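Local coordinates for putative heme binding protein (Tannerella forsythia, PDB 6EU8), which probably binds heme as a member of the HmuY-like family, with heme-binding properties that differ from those of Porphyromonas gingivalis HmuY, at residues 29-34 with 191-196; 83-88 with 160-165; 106-111 with 134-139; 174-179 with 186-191. One frame throughout, in Å; residues are numbered along the deposited sequence.

Interaction 1. Residues 29-34 with 191-196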
loop_
_atom_site.group_PDB
_atom_site.type_symbol
_atom_site.label_atom_id
_atom_site.label_comp_id
_atom_site.label_asym_id
_atom_site.label_seq_id
_atom_site.Cartn_x
_atom_site.Cartn_y
_atom_site.Cartn_z
ATOM N N ASN A 29 2.726 10.359 -4.416
ATOM C CA ASN A 29 3.170 10.754 -5.751
ATOM C C ASN A 29 4.682 10.520 -5.862
ATOM O O ASN A 29 5.467 11.198 -5.177
ATOM C CB ASN A 29 2.862 12.245 -5.964
ATOM C CG ASN A 29 3.075 12.693 -7.397
ATOM O OD1 ASN A 29 4.090 12.376 -8.013
ATOM N ND2 ASN A 29 2.108 13.429 -7.940
ATOM N N LEU A 30 5.066 9.528 -6.641
ATOM C CA LEU A 30 6.477 9.155 -6.831
ATOM C C LEU A 30 7.242 10.123 -7.735
ATOM O O LEU A 30 8.477 10.189 -7.654
ATOM C CB LEU A 30 6.576 7.743 -7.372
ATOM C CG LEU A 30 5.966 6.646 -6.492
ATOM C CD1 LEU A 30 5.851 5.341 -7.265
ATOM C CD2 LEU A 30 6.802 6.474 -5.221
ATOM N N GLU A 31 6.517 10.873 -8.577
ATOM C CA GLU A 31 7.158 11.846 -9.473
ATOM C C GLU A 31 7.605 13.062 -8.662
ATOM O O GLU A 31 8.747 13.498 -8.780
ATOM C CB GLU A 31 6.235 12.247 -10.643
ATOM C CG GLU A 31 6.909 13.193 -11.665
ATOM C CD GLU A 31 6.194 13.323 -13.005
ATOM O OE1 GLU A 31 5.055 12.838 -13.190
ATOM O OE2 GLU A 31 6.798 13.932 -13.911
ATOM N N THR A 32 6.709 13.589 -7.830
ATOM C CA THR A 32 6.939 14.807 -7.052
ATOM C C THR A 32 7.367 14.603 -5.599
ATOM O O THR A 32 7.877 15.526 -4.966
ATOM C CB THR A 32 5.660 15.666 -6.995
ATOM O OG1 THR A 32 4.626 14.960 -6.283
ATOM C CG2 THR A 32 5.176 16.024 -8.390
ATOM N N GLY A 33 7.115 13.416 -5.050
ATOM C CA GLY A 33 7.331 13.164 -3.631
ATOM C C GLY A 33 6.233 13.603 -2.662
ATOM O O GLY A 33 6.362 13.385 -1.457
ATOM N N GLN A 34 5.177 14.246 -3.161
ATOM C CA GLN A 34 4.081 14.712 -2.319
ATOM C C GLN A 34 3.293 13.508 -1.780
ATOM O O GLN A 34 3.198 12.485 -2.475
ATOM C CB GLN A 34 3.080 15.529 -3.131
ATOM C CG GLN A 34 3.566 16.830 -3.762
ATOM C CD GLN A 34 2.624 17.279 -4.885
ATOM O OE1 GLN A 34 2.464 16.588 -5.906
ATOM N NE2 GLN A 34 1.961 18.415 -4.686
ATOM N N TYR A 191 13.116 3.904 -4.570
ATOM C CA TYR A 191 12.543 3.701 -5.893
ATOM C C TYR A 191 13.272 4.443 -7.034
ATOM O O TYR A 191 13.985 5.400 -6.773
ATOM C CB TYR A 191 11.032 4.061 -5.915
ATOM C CG TYR A 191 10.716 5.500 -5.686
ATOM C CD1 TYR A 191 10.557 6.019 -4.410
ATOM C CD2 TYR A 191 10.566 6.378 -6.772
ATOM C CE1 TYR A 191 10.231 7.360 -4.208
ATOM C CE2 TYR A 191 10.265 7.693 -6.575
ATOM C CZ TYR A 191 10.083 8.182 -5.317
ATOM O OH TYR A 191 9.770 9.502 -5.138
ATOM N N GLU A 192 13.042 3.981 -8.248
ATOM C CA GLU A 192 13.488 4.667 -9.485
ATOM C C GLU A 192 12.252 4.788 -10.408
ATOM O O GLU A 192 11.772 3.790 -10.941
ATOM C CB GLU A 192 14.656 3.907 -10.150
ATOM C CG GLU A 192 15.860 3.739 -9.226
ATOM C CD GLU A 192 17.143 3.272 -9.920
ATOM O OE1 GLU A 192 17.089 2.815 -11.073
ATOM O OE2 GLU A 192 18.220 3.357 -9.270
ATOM N N PHE A 193 11.751 6.014 -10.566
ATOM C CA PHE A 193 10.509 6.316 -11.326
ATOM C C PHE A 193 10.868 6.916 -12.691
ATOM O O PHE A 193 11.624 7.872 -12.715
ATOM C CB PHE A 193 9.673 7.328 -10.532
ATOM C CG PHE A 193 8.409 7.785 -11.219
ATOM C CD1 PHE A 193 7.212 7.091 -11.075
ATOM C CD2 PHE A 193 8.407 8.945 -11.977
ATOM C CE1 PHE A 193 6.047 7.515 -11.695
ATOM C CE2 PHE A 193 7.249 9.379 -12.591
ATOM C CZ PHE A 193 6.066 8.665 -12.466
ATOM N N GLN A 194 10.309 6.347 -13.760
ATOM C CA GLN A 194 10.459 6.886 -15.134
ATOM C C GLN A 194 9.201 7.706 -15.543
ATOM O O GLN A 194 8.193 7.083 -15.884
ATOM C CB GLN A 194 10.686 5.733 -16.110
ATOM C CG GLN A 194 10.846 6.180 -17.574
ATOM C CD GLN A 194 11.948 7.214 -17.759
ATOM O OE1 GLN A 194 13.125 6.903 -17.598
ATOM N NE2 GLN A 194 11.566 8.460 -18.060
ATOM N N PRO A 195 9.283 9.076 -15.544
ATOM C CA PRO A 195 8.137 9.880 -16.006
ATOM C C PRO A 195 7.891 9.783 -17.513
ATOM O O PRO A 195 8.809 9.465 -18.284
ATOM C CB PRO A 195 8.498 11.319 -15.614
ATOM C CG PRO A 195 9.744 11.238 -14.798
ATOM C CD PRO A 195 10.404 9.949 -15.131
ATOM N N LYS A 196 6.646 10.032 -17.907
ATOM C CA LYS A 196 6.273 10.179 -19.319
ATOM C C LYS A 196 5.947 11.644 -19.586
ATOM O O LYS A 196 5.867 12.481 -18.684
ATOM C CB LYS A 196 5.055 9.305 -19.665
ATOM C CG LYS A 196 5.381 7.851 -19.970
ATOM C CD LYS A 196 6.270 7.739 -21.201
ATOM C CE LYS A 196 6.114 6.407 -21.906
ATOM N NZ LYS A 196 6.501 5.286 -21.010
ATOM O OXT LYS A 196 5.763 12.029 -20.740
HETATM O O HOH W 1 4.769 10.775 -15.700
HETATM O O HOH W 2 5.379 13.887 -16.382
#
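The ring of Tyr191 carries Leu30 on one face. Methyl CD2 of Leu30 sits over its centre, 3.6 Å from the ring centroid and 10° off the normal, a CH-pi contact. The ring of Phe193 has the backbone between Leu30 and Glu31 over one face, with Glu31 N above its centre. The ring of His70 also meets Phe193. CB of Leu30 meets Phe193 CD1 at 3.8 Å, and CB of Glu31 meets Phe193 CE2 at 3.6 Å. With chi1 at -176° the Glu31 chain stretches away from its own N and runs on extended. This carries the carboxylate past Phe193 to Pro195, where OE2 lies 3.6 Å from CB of the proline. The hydroxyl of Tyr191 donates to Leu30 O at 2.9 Å, tilted 23° from the carbonyl plane. Within the turn, Asn29 OD1 accepts from Thr32 N at 2.9 Å, an Asx motif. The connection between strands 24-28 and 35-39 is thus packed on the end of strand 184-194. One water joins Glu31 OE1 to Lys196 N. Another joins Glu31 OE2 to O of the C-terminal carboxylate of Lys196, and probably eases the closeness of two negative groups.

Interaction 2. Residues 83-88 with 160-165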
loop_
_atom_site.group_PDB
_atom_site.type_symbol
_atom_site.label_atom_id
_atom_site.label_comp_id
_atom_site.label_asym_id
_atom_site.label_seq_id
_atom_site.Cartn_x
_atom_site.Cartn_y
_atom_site.Cartn_z
ATOM N N GLY A 83 -3.237 0.915 -11.469
ATOM C CA GLY A 83 -1.994 0.385 -12.013
ATOM C C GLY A 83 -1.881 -1.113 -12.008
ATOM O O GLY A 83 -2.858 -1.827 -11.793
ATOM N N GLU A 84 -0.685 -1.611 -12.300
ATOM C CA GLU A 84 -0.437 -3.057 -12.313
ATOM C C GLU A 84 1.013 -3.347 -11.967
ATOM O O GLU A 84 1.897 -2.504 -12.224
ATOM C CB GLU A 84 -0.889 -3.682 -13.648
ATOM C CG GLU A 84 -0.226 -3.084 -14.893
ATOM C CD GLU A 84 -0.792 -3.612 -16.217
ATOM O OE1 GLU A 84 -1.742 -4.419 -16.227
ATOM O OE2 GLU A 84 -0.250 -3.221 -17.261
ATOM N N ALA A 85 1.257 -4.516 -11.349
ATOM C CA ALA A 85 2.582 -4.839 -10.795
ATOM C C ALA A 85 3.051 -6.273 -11.048
ATOM O O ALA A 85 2.238 -7.173 -11.223
ATOM C CB ALA A 85 2.553 -4.589 -9.275
ATOM N N ILE A 86 4.382 -6.434 -11.067
ATOM C CA ILE A 86 5.098 -7.724 -10.972
ATOM C C ILE A 86 6.182 -7.681 -9.919
ATOM O O ILE A 86 6.700 -6.622 -9.577
ATOM C CB ILE A 86 5.811 -8.172 -12.298
ATOM C CG1 ILE A 86 6.883 -7.159 -12.737
ATOM C CG2 ILE A 86 4.799 -8.396 -13.380
ATOM C CD1 ILE A 86 7.704 -7.618 -13.934
ATOM N N ALA A 87 6.496 -8.868 -9.377
ATOM C CA ALA A 87 7.697 -9.080 -8.586
ATOM C C ALA A 87 8.741 -9.726 -9.483
ATOM O O ALA A 87 8.544 -10.855 -9.944
ATOM C CB ALA A 87 7.432 -9.972 -7.378
ATOM N N THR A 88 9.825 -9.006 -9.691
ATOM C CA THR A 88 10.965 -9.542 -10.437
ATOM C C THR A 88 11.769 -10.481 -9.552
ATOM O O THR A 88 11.625 -10.478 -8.320
ATOM C CB THR A 88 11.918 -8.456 -10.983
ATOM O OG1 THR A 88 12.781 -7.933 -9.968
ATOM C CG2 THR A 88 11.179 -7.304 -11.691
ATOM N N PHE A 160 10.267 -4.878 -7.123
ATOM C CA PHE A 160 8.969 -4.810 -7.792
ATOM C C PHE A 160 8.990 -3.781 -8.929
ATOM O O PHE A 160 9.715 -2.790 -8.857
ATOM C CB PHE A 160 7.808 -4.476 -6.796
ATOM C CG PHE A 160 7.613 -5.518 -5.723
ATOM C CD1 PHE A 160 8.370 -5.482 -4.564
ATOM C CD2 PHE A 160 6.672 -6.506 -5.869
ATOM C CE1 PHE A 160 8.228 -6.469 -3.558
ATOM C CE2 PHE A 160 6.503 -7.479 -4.870
ATOM C CZ PHE A 160 7.279 -7.456 -3.714
ATOM N N VAL A 161 8.208 -4.049 -9.965
ATOM C CA VAL A 161 7.971 -3.048 -11.007
ATOM C C VAL A 161 6.467 -2.783 -11.092
ATOM O O VAL A 161 5.671 -3.711 -11.201
ATOM C CB VAL A 161 8.550 -3.455 -12.376
ATOM C CG1 VAL A 161 8.282 -2.323 -13.382
ATOM C CG2 VAL A 161 10.067 -3.727 -12.269
ATOM N N VAL A 162 6.106 -1.508 -11.060
ATOM C CA VAL A 162 4.720 -1.066 -11.133
ATOM C C VAL A 162 4.549 -0.131 -12.339
ATOM O O VAL A 162 5.291 0.846 -12.453
ATOM C CB VAL A 162 4.291 -0.318 -9.856
ATOM C CG1 VAL A 162 2.783 -0.145 -9.824
ATOM C CG2 VAL A 162 4.732 -1.070 -8.587
ATOM N N LYS A 163 3.555 -0.440 -13.169
ATOM C CA LYS A 163 3.153 0.394 -14.337
ATOM C C LYS A 163 1.930 1.208 -13.979
ATOM O O LYS A 163 0.940 0.635 -13.453
ATOM C CB LYS A 163 2.768 -0.489 -15.538
ATOM C CG LYS A 163 3.869 -1.365 -16.098
ATOM C CD LYS A 163 3.365 -2.542 -16.948
ATOM C CE LYS A 163 2.911 -2.142 -18.334
ATOM N NZ LYS A 163 2.939 -3.337 -19.220
ATOM N N PHE A 164 1.959 2.523 -14.283
ATOM C CA PHE A 164 0.905 3.469 -13.887
ATOM C C PHE A 164 -0.007 3.896 -15.045
ATOM O O PHE A 164 0.320 3.653 -16.216
ATOM C CB PHE A 164 1.522 4.665 -13.171
ATOM C CG PHE A 164 2.306 4.266 -11.948
ATOM C CD1 PHE A 164 1.641 3.714 -10.853
ATOM C CD2 PHE A 164 3.691 4.389 -11.904
ATOM C CE1 PHE A 164 2.355 3.293 -9.739
ATOM C CE2 PHE A 164 4.412 3.990 -10.780
ATOM C CZ PHE A 164 3.734 3.433 -9.699
ATOM N N LYS A 165 -1.156 4.489 -14.687
ATOM C CA LYS A 165 -2.234 4.768 -15.649
ATOM C C LYS A 165 -1.852 5.761 -16.751
ATOM O O LYS A 165 -2.485 5.751 -17.817
ATOM C CB LYS A 165 -3.521 5.224 -14.942
ATOM C CG LYS A 165 -3.469 6.583 -14.279
ATOM C CD LYS A 165 -4.751 6.884 -13.520
ATOM C CE LYS A 165 -4.678 8.258 -12.866
ATOM N NZ LYS A 165 -6.019 8.911 -12.799
#
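Glu84 and Lys163 form a hydrogen-bonded antiparallel pair. Glu84 N donates to Lys163 O at 3.0 Å, and Lys163 N returns a bond to Glu84 O at 2.8 Å. Ile86 and Val161 repeat the pattern: Ile86 N reaches Val161 O and Val161 N reaches Ile86 O, both at 3.0 Å. Between these pairs, Ala85 CA makes a CA-H...O contact of 3.3 Å with Val161 O, which so has a second, weaker donor. The other backbone edges are used by neighbours in the same antiparallel sheet. Ala85 bonds to Lys105, while Phe160 and Val162 bond to Ile172 and Ala170. Thr88 OG1 has its partners in Val159 O and Glu90 N. On one face of the sheet, Glu84 OE2 faces Lys163 NZ at 3.7 Å, a long salt bridge. The bend of the lysine at chi3 (76°) brings its CE to 3.5 Å from Glu84 OE2. Lys163 also makes a cation-pi contact with Tyr104, and Glu84 OE1 has a weak, long ion pair with Lys106. On the other face, Ala87 CB touches Phe160 CE2 at 3.7 Å. The main chain therefore carries the polar pairing of the two strands. The Glu84-Lys163 attraction is probably modest, since the bridge is long.

Interaction 3. Residues 106-111 with 134-139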
loop_
_atom_site.group_PDB
_atom_site.type_symbol
_atom_site.label_atom_id
_atom_site.label_comp_id
_atom_site.label_asym_id
_atom_site.label_seq_id
_atom_site.Cartn_x
_atom_site.Cartn_y
_atom_site.Cartn_z
ATOM N N LYS A 106 -3.375 -6.291 -11.786
ATOM C CA LYS A 106 -4.115 -5.115 -11.322
ATOM C C LYS A 106 -4.625 -5.335 -9.875
ATOM O O LYS A 106 -4.606 -6.444 -9.352
ATOM C CB LYS A 106 -5.321 -4.822 -12.231
ATOM C CG LYS A 106 -4.950 -4.382 -13.651
ATOM C CD LYS A 106 -6.128 -4.530 -14.605
ATOM C CE LYS A 106 -5.672 -4.471 -16.060
ATOM N NZ LYS A 106 -5.007 -3.178 -16.379
ATOM N N ASP A 107 -5.044 -4.245 -9.249
ATOM C CA ASP A 107 -5.592 -4.313 -7.871
ATOM C C ASP A 107 -6.900 -5.115 -7.862
ATOM O O ASP A 107 -7.650 -5.124 -8.879
ATOM C CB ASP A 107 -5.876 -2.939 -7.310
ATOM C CG ASP A 107 -4.645 -2.079 -7.103
ATOM O OD1 ASP A 107 -3.495 -2.419 -7.485
ATOM O OD2 ASP A 107 -4.875 -0.981 -6.590
ATOM N N VAL A 108 -7.187 -5.760 -6.726
ATOM C CA VAL A 108 -8.437 -6.516 -6.520
ATOM C C VAL A 108 -9.270 -5.852 -5.427
ATOM O O VAL A 108 -8.724 -5.164 -4.570
ATOM C CB VAL A 108 -8.195 -7.999 -6.187
ATOM C CG1 VAL A 108 -7.419 -8.671 -7.330
ATOM C CG2 VAL A 108 -7.485 -8.206 -4.859
ATOM N N GLU A 109 -10.576 -6.041 -5.494
ATOM C CA GLU A 109 -11.530 -5.538 -4.495
ATOM C C GLU A 109 -11.761 -6.605 -3.448
ATOM O O GLU A 109 -12.069 -7.766 -3.801
ATOM C CB GLU A 109 -12.887 -5.195 -5.143
ATOM C CG GLU A 109 -12.857 -3.937 -6.004
ATOM C CD GLU A 109 -14.237 -3.430 -6.420
ATOM O OE1 GLU A 109 -15.259 -4.130 -6.220
ATOM O OE2 GLU A 109 -14.291 -2.302 -6.953
ATOM N N ILE A 110 -11.655 -6.230 -2.164
ATOM C CA ILE A 110 -11.920 -7.146 -1.054
ATOM C C ILE A 110 -13.053 -6.581 -0.183
ATOM O O ILE A 110 -13.011 -5.415 0.226
ATOM C CB ILE A 110 -10.663 -7.472 -0.235
ATOM C CG1 ILE A 110 -9.987 -6.218 0.320
ATOM C CG2 ILE A 110 -9.670 -8.248 -1.093
ATOM C CD1 ILE A 110 -8.892 -6.552 1.335
ATOM N N LYS A 111 -14.054 -7.422 0.083
ATOM C CA LYS A 111 -15.272 -7.059 0.800
ATOM C C LYS A 111 -15.234 -7.496 2.282
ATOM O O LYS A 111 -15.015 -8.672 2.582
ATOM C CB LYS A 111 -16.452 -7.752 0.118
ATOM C CG LYS A 111 -17.808 -7.370 0.651
ATOM C CD LYS A 111 -18.907 -8.155 -0.071
ATOM C CE LYS A 111 -20.266 -7.961 0.569
ATOM N NZ LYS A 111 -21.303 -8.707 -0.206
ATOM N N ALA A 134 -12.552 -2.462 -0.176
ATOM C CA ALA A 134 -11.227 -1.878 -0.321
ATOM C C ALA A 134 -10.489 -2.495 -1.514
ATOM O O ALA A 134 -10.793 -3.610 -1.939
ATOM C CB ALA A 134 -10.400 -2.017 0.975
ATOM N N LYS A 135 -9.545 -1.741 -2.047
ATOM C CA LYS A 135 -8.692 -2.180 -3.160
ATOM C C LYS A 135 -7.267 -2.386 -2.654
ATOM O O LYS A 135 -6.723 -1.512 -1.975
ATOM C CB LYS A 135 -8.686 -1.139 -4.306
ATOM C CG LYS A 135 -10.033 -0.966 -4.979
ATOM C CD LYS A 135 -10.030 0.135 -6.041
ATOM C CE LYS A 135 -11.391 0.255 -6.715
ATOM N NZ LYS A 135 -11.826 1.675 -6.839
ATOM N N VAL A 136 -6.672 -3.539 -2.997
ATOM C CA VAL A 136 -5.317 -3.911 -2.621
ATOM C C VAL A 136 -4.657 -4.613 -3.815
ATOM O O VAL A 136 -5.332 -5.338 -4.552
ATOM C CB VAL A 136 -5.270 -4.833 -1.361
ATOM C CG1 VAL A 136 -5.899 -4.115 -0.164
ATOM C CG2 VAL A 136 -5.972 -6.173 -1.592
ATOM N N ASN A 137 -3.359 -4.465 -3.979
ATOM C CA ASN A 137 -2.655 -5.157 -5.063
ATOM C C ASN A 137 -2.103 -6.490 -4.561
ATOM O O ASN A 137 -1.343 -6.502 -3.571
ATOM C CB ASN A 137 -1.527 -4.302 -5.619
ATOM C CG ASN A 137 -0.979 -4.891 -6.906
ATOM O OD1 ASN A 137 -0.114 -5.745 -6.894
ATOM N ND2 ASN A 137 -1.569 -4.481 -8.016
ATOM N N PRO A 138 -2.478 -7.622 -5.208
ATOM C CA PRO A 138 -2.086 -8.942 -4.694
ATOM C C PRO A 138 -0.603 -9.295 -4.915
ATOM O O PRO A 138 -0.096 -10.193 -4.241
ATOM C CB PRO A 138 -2.999 -9.893 -5.478
ATOM C CG PRO A 138 -3.252 -9.185 -6.747
ATOM C CD PRO A 138 -3.327 -7.738 -6.404
ATOM N N VAL A 139 0.074 -8.627 -5.864
ATOM C CA VAL A 139 1.514 -8.771 -6.053
ATOM C C VAL A 139 2.274 -7.937 -4.992
ATOM O O VAL A 139 3.130 -8.466 -4.274
ATOM C CB VAL A 139 1.961 -8.415 -7.512
ATOM C CG1 VAL A 139 3.485 -8.287 -7.627
ATOM C CG2 VAL A 139 1.413 -9.465 -8.491
#
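Ile110 reaches across to Val136, the two side chains meeting at about a right angle. Its CD1 touches Val136 CG1 at 4.1 Å. CG1 of Ile110 sits between the backbone N and the carbonyl carbon (chi1 57°), where it also packs against Ala134 O at 3.5 Å. Val108 joins the same face, its CG2 4.1 Å from Val136 CG2 and its CG1 near the ring of Pro138. Val108 and Ile110 belong to strand 105-111, Ala134 and Val136 to strand 127-136, antiparallel neighbours in the large sheet of this HmuY-family protein. Two hydrogen-bonded pairs, Val108 with Val136 and Ile110 with Ala134, hold them together, and Ile110 N to Ala134 O is the shortest of the four bonds at 2.8 Å. On the other face Glu109 and Lys135 lie side by side and point the same way, but their charged ends are not in contact. Past the paired strands, Asn137 ND2 donates to Asp107 OD1 at 2.9 Å, with an angle of 167° at the hydrogen. The oxygen uses its anti lone pair and lies in the amide plane, although carboxylate and amide planes stand 75° apart. The same ND2 also donates to Lys105 O, and Thr80 OG1 bonds to Asp107 OD1.

Interaction 4. Residues 174-179 with 186-191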
loop_
_atom_site.group_PDB
_atom_site.type_symbol
_atom_site.label_atom_id
_atom_site.label_comp_id
_atom_site.label_asym_id
_atom_site.label_seq_id
_atom_site.Cartn_x
_atom_site.Cartn_y
_atom_site.Cartn_z
ATOM N N PHE A 174 11.444 -2.321 -1.111
ATOM C CA PHE A 174 11.074 -1.982 0.263
ATOM C C PHE A 174 12.239 -2.318 1.177
ATOM O O PHE A 174 12.905 -3.326 0.966
ATOM C CB PHE A 174 9.797 -2.704 0.718
ATOM C CG PHE A 174 8.558 -2.264 -0.028
ATOM C CD1 PHE A 174 8.208 -2.872 -1.223
ATOM C CD2 PHE A 174 7.751 -1.230 0.462
ATOM C CE1 PHE A 174 7.089 -2.464 -1.944
ATOM C CE2 PHE A 174 6.637 -0.821 -0.259
ATOM C CZ PHE A 174 6.301 -1.453 -1.450
ATOM N N THR A 175 12.528 -1.426 2.113
ATOM C CA THR A 175 13.685 -1.576 2.995
ATOM C C THR A 175 13.348 -1.767 4.466
ATOM O O THR A 175 14.132 -2.399 5.187
ATOM C CB THR A 175 14.663 -0.386 2.864
ATOM O OG1 THR A 175 14.044 0.843 3.267
ATOM C CG2 THR A 175 15.187 -0.280 1.438
ATOM N N ASP A 176 12.221 -1.220 4.929
ATOM C CA ASP A 176 11.832 -1.307 6.341
ATOM C C ASP A 176 10.315 -1.326 6.517
ATOM O O ASP A 176 9.575 -0.664 5.761
ATOM C CB ASP A 176 12.409 -0.126 7.166
ATOM C CG ASP A 176 13.940 0.050 7.007
ATOM O OD1 ASP A 176 14.387 0.757 6.056
ATOM O OD2 ASP A 176 14.702 -0.477 7.876
ATOM N N ALA A 177 9.866 -2.067 7.531
ATOM C CA ALA A 177 8.445 -2.086 7.965
ATOM C C ALA A 177 8.221 -1.571 9.381
ATOM O O ALA A 177 7.060 -1.473 9.833
ATOM C CB ALA A 177 7.904 -3.482 7.857
ATOM N N THR A 178 9.316 -1.257 10.081
ATOM C CA THR A 178 9.274 -0.653 11.396
ATOM C C THR A 178 10.228 0.543 11.444
ATOM O O THR A 178 11.166 0.617 10.661
ATOM C CB THR A 178 9.715 -1.649 12.504
ATOM O OG1 THR A 178 11.116 -1.940 12.379
ATOM C CG2 THR A 178 8.989 -2.976 12.401
ATOM N N ASN A 179 10.013 1.429 12.400
ATOM C CA ASN A 179 10.948 2.534 12.707
ATOM C C ASN A 179 12.086 2.019 13.621
ATOM O O ASN A 179 12.193 0.832 13.875
ATOM C CB ASN A 179 10.192 3.753 13.285
ATOM C CG ASN A 179 9.652 3.529 14.709
ATOM O OD1 ASN A 179 9.821 2.464 15.303
ATOM N ND2 ASN A 179 8.990 4.538 15.235
ATOM N N HIS A 186 5.644 1.790 9.899
ATOM C CA HIS A 186 6.487 2.826 9.314
ATOM C C HIS A 186 7.174 2.160 8.139
ATOM O O HIS A 186 8.123 1.366 8.303
ATOM C CB HIS A 186 7.470 3.403 10.334
ATOM C CG HIS A 186 6.813 4.087 11.490
ATOM N ND1 HIS A 186 6.437 5.419 11.460
ATOM C CD2 HIS A 186 6.497 3.638 12.728
ATOM C CE1 HIS A 186 5.893 5.742 12.621
ATOM N NE2 HIS A 186 5.892 4.675 13.394
ATOM N N VAL A 187 6.649 2.432 6.933
ATOM C CA VAL A 187 7.039 1.726 5.724
ATOM C C VAL A 187 8.035 2.553 4.931
ATOM O O VAL A 187 7.694 3.670 4.517
ATOM C CB VAL A 187 5.784 1.408 4.873
ATOM C CG1 VAL A 187 6.159 0.726 3.566
ATOM C CG2 VAL A 187 4.800 0.558 5.671
ATOM N N SER A 188 9.246 2.021 4.732
ATOM C CA SER A 188 10.321 2.708 3.942
ATOM C C SER A 188 10.652 1.947 2.667
ATOM O O SER A 188 10.660 0.715 2.669
ATOM C CB SER A 188 11.592 2.904 4.788
ATOM O OG SER A 188 11.365 3.731 5.903
ATOM N N PHE A 189 10.902 2.681 1.557
ATOM C CA PHE A 189 11.311 2.070 0.307
ATOM C C PHE A 189 12.187 3.018 -0.494
ATOM O O PHE A 189 12.073 4.239 -0.347
ATOM C CB PHE A 189 10.075 1.661 -0.545
ATOM C CG PHE A 189 9.036 2.748 -0.686
ATOM C CD1 PHE A 189 8.071 2.946 0.278
ATOM C CD2 PHE A 189 9.036 3.595 -1.804
ATOM C CE1 PHE A 189 7.126 3.977 0.158
ATOM C CE2 PHE A 189 8.091 4.607 -1.939
ATOM C CZ PHE A 189 7.132 4.798 -0.967
ATOM N N ASN A 190 13.042 2.425 -1.314
ATOM C CA ASN A 190 13.802 3.145 -2.337
ATOM C C ASN A 190 13.087 2.920 -3.658
ATOM O O ASN A 190 12.480 1.870 -3.870
ATOM C CB ASN A 190 15.236 2.590 -2.401
ATOM C CG ASN A 190 16.005 2.784 -1.102
ATOM O OD1 ASN A 190 15.705 3.668 -0.307
ATOM N ND2 ASN A 190 17.022 1.941 -0.899
ATOM N N TYR A 191 13.116 3.904 -4.570
ATOM C CA TYR A 191 12.543 3.701 -5.893
ATOM C C TYR A 191 13.272 4.443 -7.034
ATOM O O TYR A 191 13.985 5.400 -6.773
ATOM C CB TYR A 191 11.032 4.061 -5.915
ATOM C CG TYR A 191 10.716 5.500 -5.686
ATOM C CD1 TYR A 191 10.557 6.019 -4.410
ATOM C CD2 TYR A 191 10.566 6.378 -6.772
ATOM C CE1 TYR A 191 10.231 7.360 -4.208
ATOM C CE2 TYR A 191 10.265 7.693 -6.575
ATOM C CZ TYR A 191 10.083 8.182 -5.317
ATOM O OH TYR A 191 9.770 9.502 -5.138
HETATM O O HOH W 3 14.582 3.253 2.132
HETATM O O HOH W 4 14.760 3.699 6.503
HETATM O O HOH W 5 10.636 2.754 8.257
#
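A classic beta bulge interrupts the hairpin of strands 169-178 and 184-194: Thr175 and Asp176 both face Ser188. Ser188 O accepts from Thr175 N at 2.9 Å and, weakly, from Asp176 N. Ser188 N donates back to Asp176 O at 2.9 Å. OG1 of Thr175, between its backbone N and carbonyl carbon (chi1 63°), donates to Asp176 OD1 at 2.8 Å. Waters extend this polar side. One donates to Thr175 OG1 and to Asn190 OD1, which Ser14 also binds. Another donates to Thr178 O and His186 O and bonds to Ser188 OG, whose protein partner is Thr16. Farther along, the amide of Asn179 and the ring of His186 lie nearly parallel, planes 6° apart, with ND2 of Asn179 3.6 Å from NE2 of His186. Glu183 holds both groups through Asn179 OD1 and His186 NE2. The opposite face is apolar. Phe174 CD2 meets Phe189 CB at 3.8 Å, and Val187 CG1 comes to the edge of the same ring, 4.0 Å from Phe174 CD2. Trp143 packs beside Phe174 and Val187. Strand 11-18 pairs with the other edge of strand 184-194, and Ile73 of strand 71-74 touches Val187 and Phe189.

All four contacts reach the same large antiparallel sheet. Interactions 2, 3 and 4 pair its strands, and interaction 1 packs the turn after strand 24-28 onto strand 184-194. That strand also serves interaction 4, and Tyr191 is common to both. Along the chain, interaction 1 encloses the other three; interaction 3 is nested inside interaction 2, and interaction 4 follows them. Centres of interactions 1 and 2, and of 2 and 3, are about 13 Å apart. Phe164 packs on Leu30 and Phe193, and Val139 on strand 84-87. Centres of interactions 3 and 4 lie about 21 Å apart, on opposite sides of the chain's centre. Interactions 1 to 3 join parts distant in sequence, and interaction 4 closes a local hairpin.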